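Local coordinates for protein putative dehydrogenase (Amycolatopsis orientalis, PDB 5A9T) that acts as an NADPH-dependent imine reductase, converting imines stereoselectively into amines, at residues P7-G12 against D30-N35; S62-V67 against V90-N95; A189-S194 against Q255-E260. All coordinates share one frame; numbering follows the deposited sequence.

Interaction 1 (P7-G12 against D30-N35)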
loop_
_atom_site.group_PDB
_atom_site.type_symbol
_atom_site.label_atom_id
_atom_site.label_comp_id
_atom_site.label_asym_id
_atom_site.label_seq_id
_atom_site.Cartn_x
_atom_site.Cartn_y
_atom_site.Cartn_z
ATOM N N PRO A 7 -32.854 -12.835 20.819
ATOM C CA PRO A 7 -33.306 -13.221 19.525
ATOM C C PRO A 7 -32.691 -12.242 18.444
ATOM O O PRO A 7 -32.532 -11.047 18.690
ATOM C CB PRO A 7 -34.827 -13.020 19.610
ATOM C CG PRO A 7 -35.010 -12.026 20.638
ATOM C CD PRO A 7 -33.961 -12.298 21.664
ATOM N N VAL A 8 -32.343 -12.786 17.300
ATOM C CA VAL A 8 -31.896 -11.987 16.201
ATOM C C VAL A 8 -32.479 -12.597 14.935
ATOM O O VAL A 8 -32.557 -13.828 14.843
ATOM C CB VAL A 8 -30.359 -11.996 16.046
ATOM C CG1 VAL A 8 -29.995 -11.081 14.866
ATOM C CG2 VAL A 8 -29.684 -11.649 17.336
ATOM N N THR A 9 -32.896 -11.801 13.963
ATOM C CA THR A 9 -33.313 -12.267 12.701
ATOM C C THR A 9 -32.242 -11.924 11.675
ATOM O O THR A 9 -31.773 -10.772 11.639
ATOM C CB THR A 9 -34.634 -11.638 12.324
ATOM O OG1 THR A 9 -35.680 -12.136 13.176
ATOM C CG2 THR A 9 -35.029 -11.933 10.908
ATOM N N VAL A 10 -31.963 -12.836 10.758
ATOM C CA VAL A 10 -31.141 -12.556 9.575
ATOM C C VAL A 10 -31.995 -12.712 8.355
ATOM O O VAL A 10 -32.569 -13.811 8.107
ATOM C CB VAL A 10 -29.930 -13.496 9.537
ATOM C CG1 VAL A 10 -29.149 -13.237 8.239
ATOM C CG2 VAL A 10 -29.054 -13.338 10.743
ATOM N N ALA A 11 -32.153 -11.662 7.569
ATOM C CA ALA A 11 -32.841 -11.664 6.331
ATOM C C ALA A 11 -31.881 -11.601 5.159
ATOM O O ALA A 11 -31.197 -10.602 4.945
ATOM C CB ALA A 11 -33.806 -10.497 6.252
ATOM N N GLY A 12 -31.822 -12.654 4.384
ATOM C CA GLY A 12 -30.877 -12.756 3.307
ATOM C C GLY A 12 -29.865 -13.833 3.612
ATOM O O GLY A 12 -29.077 -13.769 4.527
ATOM N N ASP A 30 -30.841 -16.909 19.640
ATOM C CA ASP A 30 -32.039 -17.526 19.012
ATOM C C ASP A 30 -32.226 -16.897 17.644
ATOM O O ASP A 30 -32.755 -15.795 17.565
ATOM C CB ASP A 30 -33.304 -17.356 19.897
ATOM C CG ASP A 30 -33.349 -18.320 21.116
ATOM O OD1 ASP A 30 -32.551 -19.295 21.197
ATOM O OD2 ASP A 30 -34.142 -17.988 22.030
ATOM N N VAL A 31 -31.763 -17.596 16.611
ATOM C CA VAL A 31 -31.667 -16.990 15.288
ATOM C C VAL A 31 -32.848 -17.433 14.476
ATOM O O VAL A 31 -33.019 -18.673 14.194
ATOM C CB VAL A 31 -30.342 -17.257 14.596
ATOM C CG1 VAL A 31 -30.280 -16.618 13.203
ATOM C CG2 VAL A 31 -29.199 -16.779 15.514
ATOM N N THR A 32 -33.594 -16.471 13.974
ATOM C CA THR A 32 -34.605 -16.670 12.911
ATOM C C THR A 32 -34.066 -16.281 11.571
ATOM O O THR A 32 -33.456 -15.207 11.433
ATOM C CB THR A 32 -35.883 -15.949 13.220
ATOM O OG1 THR A 32 -36.393 -16.326 14.505
ATOM C CG2 THR A 32 -36.939 -16.038 12.153
ATOM N N VAL A 33 -34.242 -17.115 10.536
ATOM C CA VAL A 33 -33.692 -16.828 9.220
ATOM C C VAL A 33 -34.739 -16.744 8.162
ATOM O O VAL A 33 -35.774 -17.453 8.234
ATOM C CB VAL A 33 -32.575 -17.804 8.807
ATOM C CG1 VAL A 33 -31.459 -17.768 9.771
ATOM C CG2 VAL A 33 -33.102 -19.238 8.721
ATOM N N TRP A 34 -34.525 -15.870 7.195
ATOM C CA TRP A 34 -35.480 -15.646 6.068
ATOM C C TRP A 34 -34.658 -15.425 4.834
ATOM O O TRP A 34 -33.577 -14.808 4.843
ATOM C CB TRP A 34 -36.412 -14.495 6.292
ATOM C CG TRP A 34 -37.298 -14.123 5.152
ATOM C CD1 TRP A 34 -38.563 -14.599 4.926
ATOM C CD2 TRP A 34 -37.007 -13.254 4.053
ATOM N NE1 TRP A 34 -39.087 -14.007 3.774
ATOM C CE2 TRP A 34 -38.124 -13.242 3.196
ATOM C CE3 TRP A 34 -35.868 -12.562 3.638
ATOM C CZ2 TRP A 34 -38.189 -12.428 2.062
ATOM C CZ3 TRP A 34 -35.967 -11.760 2.524
ATOM C CH2 TRP A 34 -37.068 -11.747 1.720
ATOM N N ASN A 35 -35.167 -15.972 3.750
ATOM C CA ASN A 35 -34.631 -15.732 2.440
ATOM C C ASN A 35 -35.748 -15.681 1.429
ATOM O O ASN A 35 -36.710 -16.407 1.583
ATOM C CB ASN A 35 -33.586 -16.791 2.082
ATOM C CG ASN A 35 -32.769 -16.421 0.860
ATOM O OD1 ASN A 35 -32.860 -17.162 -0.223
ATOM N ND2 ASN A 35 -31.977 -15.435 0.920
#
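Thr9 and Thr32 sit side by side on one face of two neighbouring parallel strands, 7-11 and 30-34. From Thr9, CB lies 3.9 Å from Thr32 O. With chi1 -69°, OG1 stands beside the backbone N and CG2 is anti to that N; CG2 comes to 3.7 Å from the same carbonyl oxygen, Thr32 O. OG1 passes Thr32 CB at 3.8 Å, but its polar partners lie beyond the pair: it is hydrogen-bonded to Ser62 OG and Ala58 O. The buried hydroxyl is thus held from Ser62, in the loop before strand 64-67, and from Ala58 of helix 55-60.

The backbones are joined by five hydrogen bonds. Val8 N and Val10 N reach Asp30 O and Thr32 O. Thr32 N and Trp34 N return to Val8 O and Val10 O. This is the first beta-alpha-beta unit of the Rossmann fold, whose helix 15-26 makes the crossover. Leu24 of that helix covers Val8, Val10 and Val31 on the other face, where Val10 CG2 meets Val31 CG1 at 4.3 Å.

At the C-terminal ends, Gly12 N donates to Trp34 O at 2.8 Å, almost straight at 179°. Gly12 begins a Gly-x-Gly-x-x-Gly pattern whose later glycines, Gly14 and Gly17, bind NADP(+). At the backbone angles of Gly12 (phi 112°) a CB would be pressed against Ala11 O. Trp34 brings the CE3 corner of its indole to 3.9 Å from Ala11 CB, while Gly12 N lies at the ring edge, near its plane. Ile55 and Ala58 also touch this indole, and the chain runs on from it into the NADP(+)-binding residues Asn35, Arg36 and Ser37.

Interaction 2 (S62-V67 against V90-N95)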
loop_
_atom_site.group_PDB
_atom_site.type_symbol
_atom_site.label_atom_id
_atom_site.label_comp_id
_atom_site.label_asym_id
_atom_site.label_seq_id
_atom_site.Cartn_x
_atom_site.Cartn_y
_atom_site.Cartn_z
ATOM N N SER A 62 -37.904 -10.850 16.280
ATOM C CA SER A 62 -36.747 -10.224 16.884
ATOM C C SER A 62 -36.854 -8.725 16.797
ATOM O O SER A 62 -37.398 -8.227 15.875
ATOM C CB SER A 62 -35.400 -10.654 16.209
ATOM O OG SER A 62 -35.388 -12.067 15.951
ATOM N N ARG A 63 -36.238 -8.021 17.773
ATOM C CA ARG A 63 -36.100 -6.588 17.635
ATOM C C ARG A 63 -34.939 -6.268 16.642
ATOM O O ARG A 63 -35.066 -5.361 15.810
ATOM C CB ARG A 63 -35.855 -5.911 18.955
ATOM C CG ARG A 63 -35.449 -4.439 18.878
ATOM C CD ARG A 63 -35.435 -3.779 20.266
ATOM N NE ARG A 63 -34.675 -2.491 20.299
ATOM C CZ ARG A 63 -35.099 -1.354 19.839
ATOM N NH1 ARG A 63 -36.265 -1.195 19.221
ATOM N NH2 ARG A 63 -34.403 -0.232 19.941
ATOM N N LEU A 64 -33.848 -7.031 16.758
ATOM C CA LEU A 64 -32.653 -6.823 15.915
ATOM C C LEU A 64 -32.777 -7.614 14.639
ATOM O O LEU A 64 -32.875 -8.844 14.650
ATOM C CB LEU A 64 -31.393 -7.255 16.696
ATOM C CG LEU A 64 -30.099 -7.095 15.840
ATOM C CD1 LEU A 64 -29.856 -5.688 15.479
ATOM C CD2 LEU A 64 -28.970 -7.704 16.626
ATOM N N LEU A 65 -32.852 -6.879 13.532
ATOM C CA LEU A 65 -33.024 -7.435 12.175
ATOM C C LEU A 65 -31.730 -7.135 11.423
ATOM O O LEU A 65 -31.458 -5.986 11.097
ATOM C CB LEU A 65 -34.179 -6.829 11.449
ATOM C CG LEU A 65 -35.467 -6.774 12.283
ATOM C CD1 LEU A 65 -36.548 -5.900 11.595
ATOM C CD2 LEU A 65 -36.044 -8.148 12.684
ATOM N N VAL A 66 -30.947 -8.162 11.141
ATOM C CA VAL A 66 -29.706 -8.077 10.355
ATOM C C VAL A 66 -29.967 -8.375 8.923
ATOM O O VAL A 66 -30.517 -9.501 8.639
ATOM C CB VAL A 66 -28.677 -9.036 10.935
ATOM C CG1 VAL A 66 -27.396 -9.017 10.112
ATOM C CG2 VAL A 66 -28.276 -8.633 12.345
ATOM N N VAL A 67 -29.880 -7.402 8.021
ATOM C CA VAL A 67 -30.353 -7.539 6.653
ATOM C C VAL A 67 -29.112 -7.642 5.737
ATOM O O VAL A 67 -28.238 -6.753 5.794
ATOM C CB VAL A 67 -31.286 -6.427 6.288
ATOM C CG1 VAL A 67 -31.765 -6.612 4.849
ATOM C CG2 VAL A 67 -32.484 -6.369 7.195
ATOM N N VAL A 90 -35.330 -2.696 14.877
ATOM C CA VAL A 90 -34.036 -2.100 14.411
ATOM C C VAL A 90 -33.560 -2.871 13.222
ATOM O O VAL A 90 -33.503 -4.110 13.264
ATOM C CB VAL A 90 -33.033 -2.146 15.562
ATOM C CG1 VAL A 90 -31.634 -1.838 15.088
ATOM C CG2 VAL A 90 -33.507 -1.234 16.693
ATOM N N VAL A 91 -33.135 -2.159 12.182
ATOM C CA VAL A 91 -32.498 -2.747 10.975
ATOM C C VAL A 91 -31.033 -2.394 11.019
ATOM O O VAL A 91 -30.668 -1.213 11.074
ATOM C CB VAL A 91 -33.180 -2.241 9.742
ATOM C CG1 VAL A 91 -32.285 -2.549 8.519
ATOM C CG2 VAL A 91 -34.607 -2.854 9.574
ATOM N N VAL A 92 -30.181 -3.418 10.934
ATOM C CA VAL A 92 -28.763 -3.307 10.652
ATOM C C VAL A 92 -28.577 -3.819 9.255
ATOM O O VAL A 92 -28.684 -5.035 8.999
ATOM C CB VAL A 92 -27.936 -4.032 11.664
ATOM C CG1 VAL A 92 -26.436 -3.925 11.343
ATOM C CG2 VAL A 92 -28.141 -3.519 13.057
ATOM N N ASN A 93 -28.348 -2.892 8.302
ATOM C CA ASN A 93 -28.221 -3.202 6.920
ATOM C C ASN A 93 -26.772 -3.357 6.525
ATOM O O ASN A 93 -26.065 -2.362 6.526
ATOM C CB ASN A 93 -28.839 -2.084 6.111
ATOM C CG ASN A 93 -28.947 -2.437 4.621
ATOM O OD1 ASN A 93 -28.495 -3.473 4.156
ATOM N ND2 ASN A 93 -29.587 -1.494 3.822
ATOM N N LEU A 94 -26.433 -4.571 6.103
ATOM C CA LEU A 94 -25.012 -4.898 5.773
ATOM C C LEU A 94 -24.814 -4.981 4.292
ATOM O O LEU A 94 -23.714 -5.421 3.859
ATOM C CB LEU A 94 -24.585 -6.094 6.525
ATOM C CG LEU A 94 -24.625 -6.000 8.024
ATOM C CD1 LEU A 94 -24.225 -7.284 8.720
ATOM C CD2 LEU A 94 -23.763 -4.851 8.570
ATOM N N ASN A 95 -25.707 -4.478 3.470
ATOM C CA ASN A 95 -25.432 -4.536 1.990
ATOM C C ASN A 95 -25.968 -3.399 1.217
ATOM O O ASN A 95 -26.605 -3.614 0.135
ATOM C CB ASN A 95 -25.766 -5.901 1.397
ATOM C CG ASN A 95 -25.198 -6.135 -0.031
ATOM O OD1 ASN A 95 -24.161 -5.636 -0.342
ATOM N ND2 ASN A 95 -25.961 -6.825 -0.901
#
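The guanidinium of Arg63 lies flat against Val90. CG2 of Val90 sits over the centre of one face, 3.5 Å from Arg63 CZ. The strands here, 64-67 and 90-93, are the parallel pair of a beta-alpha-beta unit with helix 75-78 in the Rossmann sheet. The polar rim of Arg63 turns to other partners: NE forms a salt bridge with Glu146, and NH1 a weak hydrogen bond with Gly88 O. The second flat group is the amide of Asn93, whose ND2 is hydrogen-bonded to Tyr116 OH. Its OD1 takes Asn95 N at 3.0 Å from above the amide plane, closing an Asx turn.

Five backbone bonds join the segments, from Val90 N to Arg63 O at one end to Leu94 N to Val67 O at the other. On one face Leu64 CD1 packs on Val92 CG2 at 3.7 Å. Just past the strand, Leu94 CD1 packs on Val66 CG1. On the other face Val91 is wedged between Leu65 and Val67.

A valine in place of Asn93 would probably leave Asn95 N without its acceptor and the turn less fixed, and would cost Tyr116 OH its amide partner.

Asn95, just past the C-terminal end of the strand, is an NADP(+)-binding residue, and its ND2 is hydrogen-bonded to Leu69 O and Asp71 OD1.

Interaction 3 (A189-S194 against Q255-E260). With CA (calcium ion), chain C.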
loop_
_atom_site.group_PDB
_atom_site.type_symbol
_atom_site.label_atom_id
_atom_site.label_comp_id
_atom_site.label_asym_id
_atom_site.label_seq_id
_atom_site.Cartn_x
_atom_site.Cartn_y
_atom_site.Cartn_z
ATOM N N ALA A 189 6.796 -6.886 -7.833
ATOM C CA ALA A 189 7.073 -8.303 -7.896
ATOM C C ALA A 189 7.515 -8.705 -9.291
ATOM O O ALA A 189 8.414 -9.516 -9.446
ATOM C CB ALA A 189 5.899 -9.106 -7.352
ATOM N N ALA A 190 6.880 -8.173 -10.293
ATOM C CA ALA A 190 7.348 -8.438 -11.663
ATOM C C ALA A 190 8.766 -7.912 -11.883
ATOM O O ALA A 190 9.554 -8.616 -12.555
ATOM C CB ALA A 190 6.359 -7.866 -12.623
ATOM N N LEU A 191 9.080 -6.744 -11.379
ATOM C CA LEU A 191 10.442 -6.189 -11.503
ATOM C C LEU A 191 11.441 -7.046 -10.852
ATOM O O LEU A 191 12.416 -7.447 -11.489
ATOM C CB LEU A 191 10.517 -4.766 -10.957
ATOM C CG LEU A 191 9.969 -3.681 -11.825
ATOM C CD1 LEU A 191 9.743 -2.388 -11.060
ATOM C CD2 LEU A 191 10.964 -3.488 -12.982
ATOM N N VAL A 192 11.272 -7.405 -9.579
ATOM C CA VAL A 192 12.332 -8.294 -8.952
ATOM C C VAL A 192 12.278 -9.686 -9.543
ATOM O O VAL A 192 13.289 -10.392 -9.624
ATOM C CB VAL A 192 12.313 -8.287 -7.414
ATOM C CG1 VAL A 192 12.516 -6.898 -6.921
ATOM C CG2 VAL A 192 10.994 -8.897 -6.838
ATOM N N GLY A 193 11.121 -10.119 -10.022
ATOM C CA GLY A 193 10.961 -11.412 -10.647
ATOM C C GLY A 193 11.752 -11.504 -11.913
ATOM O O GLY A 193 12.148 -12.625 -12.271
ATOM N N SER A 194 12.070 -10.379 -12.566
ATOM C CA SER A 194 12.906 -10.420 -13.803
ATOM C C SER A 194 14.321 -10.817 -13.456
ATOM O O SER A 194 15.086 -11.175 -14.410
ATOM C CB SER A 194 12.808 -9.071 -14.532
ATOM O OG SER A 194 13.464 -8.070 -13.855
ATOM N N GLN A 255 14.681 -4.196 -17.998
ATOM C CA GLN A 255 14.394 -5.495 -17.489
ATOM C C GLN A 255 13.370 -6.342 -18.224
ATOM O O GLN A 255 13.095 -7.502 -17.862
ATOM C CB GLN A 255 13.907 -5.422 -16.025
ATOM C CG GLN A 255 14.969 -4.848 -15.076
ATOM C CD GLN A 255 16.197 -5.674 -14.934
ATOM O OE1 GLN A 255 17.278 -5.190 -15.239
ATOM N NE2 GLN A 255 16.069 -6.969 -14.535
ATOM N N GLY A 256 12.765 -5.745 -19.242
ATOM C CA GLY A 256 11.742 -6.461 -20.014
ATOM C C GLY A 256 10.427 -6.572 -19.295
ATOM O O GLY A 256 9.654 -7.525 -19.515
ATOM N N VAL A 257 10.126 -5.601 -18.411
ATOM C CA VAL A 257 8.925 -5.594 -17.658
ATOM C C VAL A 257 7.989 -4.505 -18.126
ATOM O O VAL A 257 8.456 -3.401 -18.489
ATOM C CB VAL A 257 9.283 -5.421 -16.132
ATOM C CG1 VAL A 257 8.059 -5.121 -15.275
ATOM C CG2 VAL A 257 10.058 -6.633 -15.662
ATOM N N ASP A 258 6.721 -4.749 -18.140
ATOM C CA ASP A 258 5.740 -3.841 -18.663
ATOM C C ASP A 258 5.791 -2.520 -17.904
ATOM O O ASP A 258 6.003 -2.486 -16.714
ATOM C CB ASP A 258 4.378 -4.470 -18.626
ATOM C CG ASP A 258 3.313 -3.599 -19.226
ATOM O OD1 ASP A 258 3.315 -3.693 -20.481
ATOM O OD2 ASP A 258 2.540 -2.881 -18.560
ATOM N N THR A 259 5.546 -1.427 -18.616
ATOM C CA THR A 259 5.635 -0.099 -18.015
ATOM C C THR A 259 4.296 0.563 -17.763
ATOM O O THR A 259 4.302 1.723 -17.300
ATOM C CB THR A 259 6.449 0.822 -18.923
ATOM O OG1 THR A 259 5.765 0.944 -20.183
ATOM C CG2 THR A 259 7.852 0.363 -19.108
ATOM N N GLU A 260 3.154 -0.088 -17.954
ATOM C CA GLU A 260 1.878 0.592 -17.854
ATOM C C GLU A 260 1.712 1.240 -16.483
ATOM O O GLU A 260 1.331 2.377 -16.416
ATOM C CB GLU A 260 0.669 -0.274 -18.127
ATOM C CG GLU A 260 -0.607 0.574 -18.328
ATOM C CD GLU A 260 -1.877 -0.241 -18.664
ATOM O OE1 GLU A 260 -1.795 -1.422 -19.093
ATOM O OE2 GLU A 260 -3.000 0.321 -18.482
HETATM CA CA CA C . 9.476 -9.910 -19.571
HETATM O O HOH W 1 11.578 -9.719 -18.231
HETATM O O HOH W 2 10.888 -9.834 -21.468
#
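The last part of helix 166-193 runs up against the bend after helix 238-255, with Leu191 CA and Val257 CA 6.4 Å apart. Gly256 makes the bend. It has a positive phi of 76° and closes a Schellman motif at the end of helix 238-255. Both elements belong to the helical C-terminal domain.

Val257 is the apolar centre of the contact. Its side chain crosses that of Leu191 at about a right angle, and CG1 lies 4.0 Å from Leu191 CD2. Ala190 CB lies slightly further from the same methyl. The other methyl, CG2, meets Ala190 O at 3.7 Å and Ser194 CB at 3.8 Å. Trp289 of the second subunit of the dimer also packs on Val257.

Ser194 and Gln255 make the polar part. The Gln255 chain is bent at chi2 (-65°), which brings its amide back to the serine. NE2 donates to Ser194 OG at 2.9 Å in a nearly straight bond (178°), and the oxygen lies in the amide plane. Ser194 OG in turn donates to Leu191 O at 2.7 Å, in the carbonyl plane. The hydroxyl therefore both accepts and donates, which should fix its rotation. Leu191 O also accepts from Ser194 N.

Further on, Asp258 OD2 accepts from Glu260 N in an Asx turn before helix 260-274. Asp258 OD2 and Glu260 OE1 each form a salt bridge with Arg271 NH1 of the second subunit.

The bend also carries a calcium ion at the dimer interface, which Arg290 O of the second subunit helps to bind. Gly256 O binds the calcium at 2.4 Å. A water on the metal donates to Gln255 O at 2.7 Å.

The three contacts follow one another along the chain, each closing before the next opens. Interactions 1 and 2 belong to one sheet in the NADP(+)-binding domain, their centres about 9 Å apart. Strands 7-11 and 64-67 are neighbours there, so the four strands run in the order 30-34, 7-11, 64-67, 90-93. Thr9 O and Val66 N, 2.8 Å apart, probably form a hydrogen bond between the two contacts. The strands bring NADP(+)-binding residues to their C-terminal ends. Interaction 3 lies in the C-terminal helical domain, with its centre about 50 Å from that of interaction 1 and about 48 Å from that of interaction 2. It belongs to the dimer interface, far from the NADP(+)-binding residues of the same chain.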